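Local coordinates for protein purine nucleosidase, (IunH-1) (Sulfolobus solfataricus, PDB 3T8J) that belongs to the nucleosidase clan, has an alpha/beta fold built on a mixed central sheet and binds a sodium ion, at residues K143-I154 / F180-I191. Numbering follows the deposited sequence.
Sequences KVWVMGGAVFGI and FDITMIPWDVII
Asp188 holds the turn after strand 143-147 through both of its carboxylate oxygens. Its OD1 takes the backbone N of Val151 on the syn lone pair, at 2.9 Å. Its OD2 accepts two amides that come from opposite faces of the carboxylate plane: Phe152 N at 2.7 Å on the syn side and Ile154 N at 3.2 Å on the anti side. With CG between the backbone N and the carbonyl carbon (chi1 51°), the carboxylate is turned toward these three amides, and the bonds fix its rotation. They also pin the type I turn Ala150-Gly153.

Between this site and the strands the packing is close. Trp187 N bonds to Gly149 O, at the start of helix 187-190, where Pro186 is the N-cap residue. Val151 CG1 rests 3.7 Å from Pro186 CG. The bent chain of Met147 brings CE to the edge of the Trp187 ring, 4.1 Å from Trp187 CB.

Strands 143-147 and 182-185 run parallel, bonded from Val144 N to Asp181 O through to Gly148 N and Ile185 O. Val146 CG2 meets Ile182 CG2 on one face; on the other, Trp145 lies alongside Thr183.

The Lys143-Asp181 end is the more open side: Lys143 is partly exposed, but Thr183 is buried. Lys143 NZ makes a salt bridge to OD1 of Asp181, an exposed residue, 2.8 Å away and met from above the carboxylate plane. The same NZ bonds to Thr183 OG1, which also pairs with Glu290. Lys143 CG covers part of one Trp145 ring face.

At the turn, Phe152 packs on Phe152 of the second subunit. Neighbouring parallel strands joined by a helical connection, as here, form a beta-alpha-beta crossover in the central mixed sheet of this nucleosidase-type alpha/beta fold.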
ATOM      1  N   LYS A 143      -0.095  31.738  11.194  1.00 24.20           N
ATOM      2  CA  LYS A 143       0.634  30.683  11.855  1.00 23.68           C
ATOM      3  C   LYS A 143      -0.329  29.551  12.236  1.00 22.33           C
ATOM      4  O   LYS A 143      -1.436  29.836  12.664  1.00 22.46           O
ATOM      5  CB  LYS A 143       1.289  31.235  13.122  1.00 25.87           C
ATOM      6  CG  LYS A 143       2.248  30.323  13.792  1.00 27.63           C
ATOM      7  CD  LYS A 143       3.530  30.159  12.979  1.00 29.52           C
ATOM      8  CE  LYS A 143       4.381  29.115  13.614  1.00 30.69           C
ATOM      9  NZ  LYS A 143       5.737  29.080  12.985  1.00 30.64           N
ATOM     10  N   VAL A 144       0.119  28.311  12.038  1.00 20.41           N
ATOM     11  CA  VAL A 144      -0.580  27.104  12.542  1.00 20.13           C
ATOM     12  C   VAL A 144       0.342  26.451  13.558  1.00 21.01           C
ATOM     13  O   VAL A 144       1.473  26.053  13.236  1.00 22.42           O
ATOM     14  CB  VAL A 144      -0.942  26.145  11.411  1.00 19.49           C
ATOM     15  CG1 VAL A 144      -1.752  24.957  11.949  1.00 20.11           C
ATOM     16  CG2 VAL A 144      -1.748  26.896  10.337  1.00 22.00           C
ATOM     17  N   TRP A 145      -0.179  26.285  14.781  1.00 20.72           N
ATOM     18  CA  TRP A 145       0.513  25.617  15.883  1.00 20.73           C
ATOM     19  C   TRP A 145      -0.108  24.229  16.041  1.00 19.80           C
ATOM     20  O   TRP A 145      -1.263  24.127  16.410  1.00 20.79           O
ATOM     21  CB  TRP A 145       0.343  26.431  17.164  1.00 20.95           C
ATOM     22  CG  TRP A 145       0.824  27.866  17.099  1.00 22.32           C
ATOM     23  CD1 TRP A 145       0.068  28.995  16.855  1.00 23.72           C
ATOM     24  CD2 TRP A 145       2.160  28.333  17.328  1.00 23.47           C
ATOM     25  NE1 TRP A 145       0.862  30.115  16.920  1.00 24.03           N
ATOM     26  CE2 TRP A 145       2.152  29.736  17.189  1.00 25.01           C
ATOM     27  CE3 TRP A 145       3.373  27.692  17.613  1.00 25.34           C
ATOM     28  CZ2 TRP A 145       3.299  30.493  17.341  1.00 26.44           C
ATOM     29  CZ3 TRP A 145       4.514  28.461  17.766  1.00 27.53           C
ATOM     30  CH2 TRP A 145       4.466  29.844  17.613  1.00 27.81           C
ATOM     31  N   VAL A 146       0.643  23.205  15.689  1.00 19.72           N
ATOM     32  CA  VAL A 146       0.127  21.829  15.613  1.00 19.77           C
ATOM     33  C   VAL A 146       0.647  20.995  16.775  1.00 21.01           C
ATOM     34  O   VAL A 146       1.864  20.890  16.979  1.00 22.21           O
ATOM     35  CB  VAL A 146       0.555  21.154  14.296  1.00 19.05           C
ATOM     36  CG1 VAL A 146       0.134  19.666  14.272  1.00 20.03           C
ATOM     37  CG2 VAL A 146      -0.043  21.868  13.076  1.00 19.48           C
ATOM     38  N   MET A 147      -0.271  20.424  17.555  1.00 20.06           N
ATOM     39  CA  MET A 147       0.104  19.334  18.459  1.00 20.01           C
ATOM     40  C   MET A 147      -0.135  18.071  17.629  1.00 20.03           C
ATOM     41  O   MET A 147      -1.290  17.777  17.235  1.00 19.40           O
ATOM     42  CB  MET A 147      -0.747  19.284  19.726  1.00 20.84           C
ATOM     43  CG  MET A 147      -0.211  18.319  20.780  1.00 21.54           C
ATOM     44  SD  MET A 147      -0.558  16.577  20.355  1.00 22.78           S
ATOM     45  CE  MET A 147       1.042  15.826  20.687  1.00 24.53           C
ATOM     46  N   GLY A 148       0.932  17.349  17.310  1.00 20.42           N
ATOM     47  CA  GLY A 148       0.758  16.142  16.521  1.00 20.76           C
ATOM     48  C   GLY A 148       2.051  15.447  16.214  1.00 21.11           C
ATOM     49  O   GLY A 148       3.104  16.050  16.247  1.00 21.78           O
ATOM     50  N   GLY A 149       1.931  14.169  15.901  1.00 20.47           N
ATOM     51  CA  GLY A 149       3.007  13.355  15.419  1.00 20.29           C
ATOM     52  C   GLY A 149       3.831  12.648  16.471  1.00 20.78           C
ATOM     53  O   GLY A 149       3.716  12.903  17.686  1.00 21.71           O
ATOM     54  N   ALA A 150       4.669  11.752  15.974  1.00 20.58           N
ATOM     55  CA  ALA A 150       5.662  11.031  16.765  1.00 21.46           C
ATOM     56  C   ALA A 150       6.905  10.922  15.889  1.00 22.96           C
ATOM     57  O   ALA A 150       6.962  10.160  14.923  1.00 23.47           O
ATOM     58  CB  ALA A 150       5.123   9.658  17.208  1.00 20.92           C
ATOM     59  N   VAL A 151       7.884  11.752  16.202  1.00 23.68           N
ATOM     60  CA  VAL A 151       9.040  11.927  15.311  1.00 25.56           C
ATOM     61  C   VAL A 151      10.136  10.926  15.590  1.00 26.40           C
ATOM     62  O   VAL A 151      11.146  10.894  14.867  1.00 29.37           O
ATOM     63  CB  VAL A 151       9.542  13.374  15.332  1.00 25.33           C
ATOM     64  CG1 VAL A 151       8.411  14.313  14.865  1.00 26.48           C
ATOM     65  CG2 VAL A 151      10.027  13.763  16.724  1.00 27.50           C
ATOM     66  N   PHE A 152       9.978  10.109  16.637  1.00 26.72           N
ATOM     67  CA  PHE A 152      10.842   8.952  16.859  1.00 28.06           C
ATOM     68  C   PHE A 152      10.010   7.657  16.808  1.00 27.02           C
ATOM     69  O   PHE A 152      10.431   6.601  17.268  1.00 29.10           O
ATOM     70  CB  PHE A 152      11.535   9.097  18.208  1.00 27.98           C
ATOM     71  CG  PHE A 152      12.406  10.310  18.316  1.00 31.20           C
ATOM     72  CD1 PHE A 152      13.612  10.367  17.639  1.00 33.94           C
ATOM     73  CD2 PHE A 152      12.026  11.397  19.092  1.00 32.20           C
ATOM     74  CE1 PHE A 152      14.412  11.506  17.729  1.00 34.64           C
ATOM     75  CE2 PHE A 152      12.822  12.523  19.186  1.00 33.48           C
ATOM     76  CZ  PHE A 152      13.996  12.579  18.517  1.00 33.72           C
ATOM     77  N   GLY A 153       8.822   7.744  16.220  1.00 26.60           N
ATOM     78  CA  GLY A 153       7.933   6.589  16.142  1.00 26.37           C
ATOM     79  C   GLY A 153       7.488   6.011  17.479  1.00 26.45           C
ATOM     80  O   GLY A 153       7.233   4.813  17.543  1.00 27.83           O
ATOM     81  N   ILE A 154       7.438   6.824  18.542  1.00 25.56           N
ATOM     82  CA  ILE A 154       6.944   6.396  19.854  1.00 24.98           C
ATOM     83  C   ILE A 154       5.537   6.983  19.954  1.00 23.33           C
ATOM     84  O   ILE A 154       5.351   8.130  20.385  1.00 24.19           O
ATOM     85  CB  ILE A 154       7.829   6.867  21.032  1.00 26.41           C
ATOM     86  CG1 ILE A 154       9.262   6.338  20.893  1.00 29.10           C
ATOM     87  CG2 ILE A 154       7.187   6.444  22.362  1.00 26.99           C
ATOM     88  CD1 ILE A 154       9.385   4.860  20.702  1.00 33.10           C
ATOM     89  N   PHE A 180       1.101  26.174   4.712  1.00 22.67           N
ATOM     90  CA  PHE A 180       0.961  26.941   5.938  1.00 23.12           C
ATOM     91  C   PHE A 180       2.315  27.073   6.654  1.00 23.55           C
ATOM     92  O   PHE A 180       3.191  26.206   6.509  1.00 25.05           O
ATOM     93  CB  PHE A 180       0.039  26.179   6.914  1.00 22.59           C
ATOM     94  CG  PHE A 180      -1.435  26.121   6.517  1.00 21.48           C
ATOM     95  CD1 PHE A 180      -2.250  27.233   6.688  1.00 20.74           C
ATOM     96  CD2 PHE A 180      -2.010  24.938   6.046  1.00 22.58           C
ATOM     97  CE1 PHE A 180      -3.578  27.181   6.337  1.00 21.17           C
ATOM     98  CE2 PHE A 180      -3.365  24.892   5.724  1.00 22.56           C
ATOM     99  CZ  PHE A 180      -4.141  26.002   5.872  1.00 21.65           C
ATOM    100  N   ASP A 181       2.453  28.098   7.491  1.00 24.28           N
ATOM    101  CA  ASP A 181       3.596  28.269   8.390  1.00 23.70           C
ATOM    102  C   ASP A 181       3.301  27.446   9.643  1.00 23.63           C
ATOM    103  O   ASP A 181       2.528  27.902  10.473  1.00 22.64           O
ATOM    104  CB  ASP A 181       3.774  29.755   8.717  1.00 25.42           C
ATOM    105  CG  ASP A 181       4.991  30.042   9.581  1.00 27.03           C
ATOM    106  OD1 ASP A 181       5.569  29.088  10.150  1.00 28.93           O
ATOM    107  OD2 ASP A 181       5.380  31.249   9.713  1.00 30.50           O
ATOM    108  N   ILE A 182       3.898  26.264   9.734  1.00 21.85           N
ATOM    109  CA  ILE A 182       3.604  25.267  10.778  1.00 21.28           C
ATOM    110  C   ILE A 182       4.756  25.137  11.747  1.00 22.34           C
ATOM    111  O   ILE A 182       5.912  24.950  11.319  1.00 23.22           O
ATOM    112  CB  ILE A 182       3.359  23.879  10.151  1.00 20.18           C
ATOM    113  CG1 ILE A 182       2.066  23.864   9.340  1.00 20.90           C
ATOM    114  CG2 ILE A 182       3.329  22.775  11.243  1.00 20.18           C
ATOM    115  CD1 ILE A 182       1.899  22.607   8.457  1.00 22.43           C
ATOM    116  N   THR A 183       4.443  25.191  13.050  1.00 22.20           N
ATOM    117  CA  THR A 183       5.339  24.744  14.102  1.00 23.11           C
ATOM    118  C   THR A 183       4.620  23.573  14.791  1.00 22.35           C
ATOM    119  O   THR A 183       3.473  23.711  15.168  1.00 22.85           O
ATOM    120  CB  THR A 183       5.714  25.868  15.098  1.00 24.34           C
ATOM    121  OG1 THR A 183       6.547  26.832  14.419  1.00 26.97           O
ATOM    122  CG2 THR A 183       6.480  25.295  16.283  1.00 26.03           C
ATOM    123  N   MET A 184       5.316  22.441  14.880  1.00 22.54           N
ATOM    124  CA  MET A 184       4.738  21.150  15.306  1.00 22.61           C
ATOM    125  C   MET A 184       5.396  20.687  16.604  1.00 23.15           C
ATOM    126  O   MET A 184       6.616  20.665  16.728  1.00 23.08           O
ATOM    127  CB  MET A 184       5.000  20.135  14.183  1.00 24.08           C
ATOM    128  CG  MET A 184       4.658  18.771  14.421  1.00 28.19           C
ATOM    129  SD  MET A 184       5.347  17.880  12.963  1.00 35.05           S
ATOM    130  CE  MET A 184       3.952  16.958  12.880  1.00 31.02           C
ATOM    131  N   ILE A 185       4.559  20.278  17.562  1.00 22.30           N
ATOM    132  CA  ILE A 185       4.976  19.754  18.852  1.00 23.74           C
ATOM    133  C   ILE A 185       4.581  18.261  18.898  1.00 22.82           C
ATOM    134  O   ILE A 185       3.394  17.941  18.996  1.00 22.05           O
ATOM    135  CB  ILE A 185       4.288  20.526  20.015  1.00 24.17           C
ATOM    136  CG1 ILE A 185       4.829  21.971  20.194  1.00 25.53           C
ATOM    137  CG2 ILE A 185       4.532  19.847  21.364  1.00 26.99           C
ATOM    138  CD1 ILE A 185       4.694  22.925  18.991  1.00 27.41           C
ATOM    139  N   PRO A 186       5.562  17.346  18.847  1.00 22.07           N
ATOM    140  CA  PRO A 186       5.249  15.900  18.809  1.00 20.98           C
ATOM    141  C   PRO A 186       4.958  15.266  20.172  1.00 21.38           C
ATOM    142  O   PRO A 186       5.505  15.694  21.195  1.00 21.64           O
ATOM    143  CB  PRO A 186       6.525  15.269  18.215  1.00 22.24           C
ATOM    144  CG  PRO A 186       7.384  16.403  17.797  1.00 24.50           C
ATOM    145  CD  PRO A 186       6.992  17.586  18.565  1.00 23.28           C
ATOM    146  N   TRP A 187       4.143  14.214  20.145  1.00 21.52           N
ATOM    147  CA  TRP A 187       3.868  13.414  21.327  1.00 21.84           C
ATOM    148  C   TRP A 187       5.134  12.894  21.997  1.00 22.81           C
ATOM    149  O   TRP A 187       5.246  12.925  23.240  1.00 23.06           O
ATOM    150  CB  TRP A 187       3.011  12.219  20.928  1.00 21.09           C
ATOM    151  CG  TRP A 187       2.757  11.236  22.067  1.00 22.74           C
ATOM    152  CD1 TRP A 187       3.350  10.015  22.259  1.00 23.47           C
ATOM    153  CD2 TRP A 187       1.863  11.428  23.153  1.00 25.57           C
ATOM    154  NE1 TRP A 187       2.877   9.432  23.422  1.00 26.47           N
ATOM    155  CE2 TRP A 187       1.955  10.281  23.979  1.00 25.05           C
ATOM    156  CE3 TRP A 187       0.973  12.447  23.506  1.00 26.38           C
ATOM    157  CZ2 TRP A 187       1.185  10.130  25.146  1.00 27.24           C
ATOM    158  CZ3 TRP A 187       0.218  12.287  24.672  1.00 27.27           C
ATOM    159  CH2 TRP A 187       0.327  11.140  25.456  1.00 27.55           C
ATOM    160  N   ASP A 188       6.075  12.378  21.208  1.00 23.06           N
ATOM    161  CA  ASP A 188       7.258  11.738  21.778  1.00 24.57           C
ATOM    162  C   ASP A 188       8.358  12.710  22.198  1.00 25.47           C
ATOM    163  O   ASP A 188       9.443  12.288  22.625  1.00 27.97           O
ATOM    164  CB  ASP A 188       7.759  10.557  20.935  1.00 25.00           C
ATOM    165  CG  ASP A 188       7.938  10.874  19.470  1.00 25.25           C
ATOM    166  OD1 ASP A 188       7.824  12.063  19.051  1.00 24.77           O
ATOM    167  OD2 ASP A 188       8.215   9.884  18.717  1.00 24.88           O
ATOM    168  N   VAL A 189       8.037  14.006  22.124  1.00 25.65           N
ATOM    169  CA  VAL A 189       8.787  15.054  22.790  1.00 26.74           C
ATOM    170  C   VAL A 189       8.083  15.417  24.115  1.00 27.29           C
ATOM    171  O   VAL A 189       8.715  15.436  25.172  1.00 28.59           O
ATOM    172  CB  VAL A 189       8.946  16.280  21.858  1.00 26.55           C
ATOM    173  CG1 VAL A 189       9.435  17.516  22.637  1.00 28.79           C
ATOM    174  CG2 VAL A 189       9.866  15.923  20.690  1.00 27.79           C
ATOM    175  N   ILE A 190       6.786  15.684  24.068  1.00 25.82           N
ATOM    176  CA  ILE A 190       6.092  16.167  25.273  1.00 26.80           C
ATOM    177  C   ILE A 190       6.068  15.117  26.401  1.00 27.53           C
ATOM    178  O   ILE A 190       6.042  15.517  27.566  1.00 27.65           O
ATOM    179  CB  ILE A 190       4.672  16.737  24.995  1.00 27.15           C
ATOM    180  CG1 ILE A 190       3.715  15.659  24.545  1.00 26.56           C
ATOM    181  CG2 ILE A 190       4.723  17.882  23.995  1.00 28.47           C
ATOM    182  CD1 ILE A 190       2.933  15.054  25.741  1.00 27.96           C
ATOM    183  N   ILE A 191       6.140  13.816  26.077  1.00 27.28           N
ATOM    184  CA  ILE A 191       6.143  12.781  27.132  1.00 28.47           C
ATOM    185  C   ILE A 191       7.405  12.786  27.983  1.00 29.73           C
ATOM    186  O   ILE A 191       7.441  12.143  29.025  1.00 31.35           O
ATOM    187  CB  ILE A 191       5.883  11.327  26.604  1.00 27.20           C
ATOM    188  CG1 ILE A 191       6.966  10.882  25.615  1.00 28.70           C
ATOM    189  CG2 ILE A 191       4.469  11.230  26.023  1.00 28.16           C
ATOM    190  CD1 ILE A 191       6.745   9.461  25.047  1.00 30.57           C
TER